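McyG protein (Microcystis aeruginosa PCC 7806, PDB 4R0M) probably activates a phenylpropanoid-type or amino acid substrate as its acyl-adenylate and passes it to the adjoining peptidyl carrier domain during microcystin synthesis. Local coordinates at residues Ile270-Asn275 and Thr529-Val534. Numbering follows the deposited sequence.
Sequences ISWSPN and TSIGKV. With FA5 (adenosine-5'-[phenylalaninyl-phosphate]), chain C.
Lys533 NZ donates a hydrogen bond to the ribose ring oxygen O4' of the phenylalanyl-adenylate at 3.1 Å, and the ligand links it to Trp272, which meets the phenyl end; directly, the segments touch through Ile531 with Trp272 and Pro274. The arrangement illustrates how an adenylation domain of the ANL fold closes over its acyl-adenylate: the strand 270-273, inside the mixed sheet of the large N-terminal part, through Trp272 lines the side of the pocket that meets the phenyl ring, while the 529-534 loop, far along the chain, carries a lysine of the kind that in this superfamily typically serves adenylate formation. A bend at chi3 (72°) in the otherwise extended lysine chain brings NZ to the ribose; O5' lies 3.5 Å from NZ.

Trp272 has CG anti to its own N (chi1 157°), which carries the indole out from the strand and alongside the substrate's phenyl group. Ligand CD2 sits over one indole face, 3.3 Å from Trp272 CZ2 and offset toward the rim, the two ring planes tilted about 40° apart; the indole NE1 is tied to the carbonyl of Ala304, helping to hold the ring's rotation. A leucine in place of Trp272 would probably deprive ligand CD2 and CE2 of the indole face they pack against and the Ala304 carbonyl of this donor.

Protein-to-protein contact is sparse and mostly apolar. Ile531 crosses the indole at about a right angle, its CG2 4.2 Å from Trp272 CH2, and Pro274 CG rests 3.6 Å from the carbonyl oxygen of Ile531. No hydrogen bond joins the two segments directly, and the ligand touches both, Trp272 on one side and Ile531 and Lys533 on the other. The loop is shaped by a type I turn from Thr529 to Gly532, closed by Gly532 N to Thr529 O at 2.9 Å. From this turn Ile531 reaches the acyl carbonyl, with CD1 3.4 Å from ligand atom O.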
# COMPACT_ATOMS: atom_id res chain seq x y z
N ILE A 270 -8.82 -0.61 15.07
CA ILE A 270 -8.03 0.05 14.03
C ILE A 270 -7.81 -0.90 12.85
O ILE A 270 -7.33 -2.02 13.03
CB ILE A 270 -6.65 0.52 14.55
CG1 ILE A 270 -6.79 1.45 15.76
CG2 ILE A 270 -5.85 1.21 13.44
CD1 ILE A 270 -5.50 1.68 16.52
N SER A 271 -8.17 -0.45 11.65
CA SER A 271 -7.94 -1.23 10.43
C SER A 271 -7.75 -0.32 9.22
O SER A 271 -7.87 0.91 9.33
CB SER A 271 -9.06 -2.24 10.19
OG SER A 271 -8.62 -3.29 9.35
N TRP A 272 -7.45 -0.92 8.07
CA TRP A 272 -7.10 -0.17 6.86
C TRP A 272 -7.25 -0.96 5.59
O TRP A 272 -7.01 -2.17 5.56
CB TRP A 272 -5.68 0.40 6.99
CG TRP A 272 -4.98 0.70 5.68
CD1 TRP A 272 -5.34 1.65 4.72
CD2 TRP A 272 -3.77 0.06 5.16
NE1 TRP A 272 -4.45 1.63 3.67
CE2 TRP A 272 -3.49 0.71 3.87
CE3 TRP A 272 -2.92 -0.94 5.61
CZ2 TRP A 272 -2.41 0.34 3.08
CZ3 TRP A 272 -1.83 -1.30 4.81
CH2 TRP A 272 -1.58 -0.67 3.58
N SER A 273 -7.67 -0.27 4.53
CA SER A 273 -7.62 -0.77 3.16
C SER A 273 -7.64 0.42 2.19
O SER A 273 -8.04 1.53 2.58
CB SER A 273 -8.79 -1.70 2.86
OG SER A 273 -9.96 -0.98 2.52
N PRO A 274 -7.20 0.21 0.93
CA PRO A 274 -7.37 1.26 -0.07
C PRO A 274 -8.82 1.39 -0.50
O PRO A 274 -9.66 0.56 -0.12
CB PRO A 274 -6.51 0.77 -1.25
CG PRO A 274 -5.65 -0.31 -0.70
CD PRO A 274 -6.47 -0.94 0.38
N ASN A 275 -9.12 2.43 -1.28
CA ASN A 275 -10.48 2.73 -1.70
C ASN A 275 -11.25 1.57 -2.34
O ASN A 275 -12.44 1.39 -2.06
CB ASN A 275 -10.49 3.95 -2.63
CG ASN A 275 -11.89 4.40 -2.98
OD1 ASN A 275 -12.56 5.08 -2.20
ND2 ASN A 275 -12.35 4.02 -4.17
N THR A 529 0.27 -2.78 -7.69
CA THR A 529 1.20 -2.80 -6.56
C THR A 529 0.72 -3.87 -5.59
O THR A 529 -0.41 -4.34 -5.71
CB THR A 529 1.27 -1.45 -5.83
OG1 THR A 529 -0.03 -1.08 -5.37
CG2 THR A 529 1.81 -0.35 -6.75
N SER A 530 1.57 -4.25 -4.64
CA SER A 530 1.23 -5.28 -3.65
C SER A 530 -0.13 -5.04 -2.99
O SER A 530 -0.86 -5.98 -2.72
CB SER A 530 2.32 -5.38 -2.59
OG SER A 530 2.49 -4.14 -1.92
N ILE A 531 -0.45 -3.77 -2.76
CA ILE A 531 -1.69 -3.40 -2.08
C ILE A 531 -2.94 -3.30 -2.97
O ILE A 531 -4.03 -3.00 -2.49
CB ILE A 531 -1.53 -2.12 -1.23
CG1 ILE A 531 -1.13 -0.91 -2.08
CG2 ILE A 531 -0.56 -2.37 -0.09
CD1 ILE A 531 -1.32 0.42 -1.37
N GLY A 532 -2.77 -3.56 -4.27
CA GLY A 532 -3.89 -3.62 -5.20
C GLY A 532 -4.23 -2.33 -5.92
O GLY A 532 -5.30 -2.21 -6.53
N LYS A 533 -3.32 -1.36 -5.86
CA LYS A 533 -3.47 -0.11 -6.59
C LYS A 533 -3.01 -0.31 -8.03
O LYS A 533 -1.84 -0.65 -8.27
CB LYS A 533 -2.68 1.01 -5.92
CG LYS A 533 -2.69 2.33 -6.67
CD LYS A 533 -1.88 3.41 -5.95
CE LYS A 533 -0.38 3.17 -6.03
NZ LYS A 533 0.40 4.31 -5.48
N VAL A 534 -3.92 -0.10 -8.98
CA VAL A 534 -3.62 -0.20 -10.40
C VAL A 534 -2.58 0.85 -10.78
O VAL A 534 -2.80 2.05 -10.61
CB VAL A 534 -4.89 -0.03 -11.27
CG1 VAL A 534 -4.54 -0.02 -12.75
CG2 VAL A 534 -5.90 -1.13 -10.98
C FA5 C . 1.30 3.62 -0.20
O FA5 C . 0.48 3.24 -1.02
CA FA5 C . 0.85 4.32 1.06
N FA5 C . -0.03 5.37 0.59
CB FA5 C . 0.07 3.39 2.00
CG FA5 C . -0.59 3.98 3.25
CD1 FA5 C . -0.82 5.35 3.44
CD2 FA5 C . -1.00 3.11 4.26
CE1 FA5 C . -1.44 5.82 4.61
CE2 FA5 C . -1.62 3.56 5.43
CZ FA5 C . -1.84 4.93 5.61
P FA5 C . 3.41 3.66 -1.92
OP1 FA5 C . 3.31 2.41 -2.75
OP2 FA5 C . 4.77 4.27 -1.68
OP3 FA5 C . 2.72 3.38 -0.47
O5' FA5 C . 2.48 4.76 -2.65
C5' FA5 C . 2.37 6.10 -2.19
C4' FA5 C . 1.48 6.86 -3.16
O4' FA5 C . 0.13 6.38 -3.14
C3' FA5 C . 1.36 8.34 -2.83
O3' FA5 C . 2.47 9.09 -3.31
C2' FA5 C . 0.07 8.71 -3.52
O2' FA5 C . 0.31 8.98 -4.91
C1' FA5 C . -0.77 7.46 -3.41
N9 FA5 C . -1.73 7.63 -2.29
C8 FA5 C . -1.61 7.09 -1.07
N7 FA5 C . -2.65 7.43 -0.27
C5 FA5 C . -3.47 8.22 -0.99
C6 FA5 C . -4.76 8.93 -0.77
N6 FA5 C . -5.39 8.86 0.43
N1 FA5 C . -5.28 9.64 -1.79
C2 FA5 C . -4.66 9.72 -2.99
N3 FA5 C . -3.49 9.10 -3.26
C4 FA5 C . -2.86 8.35 -2.33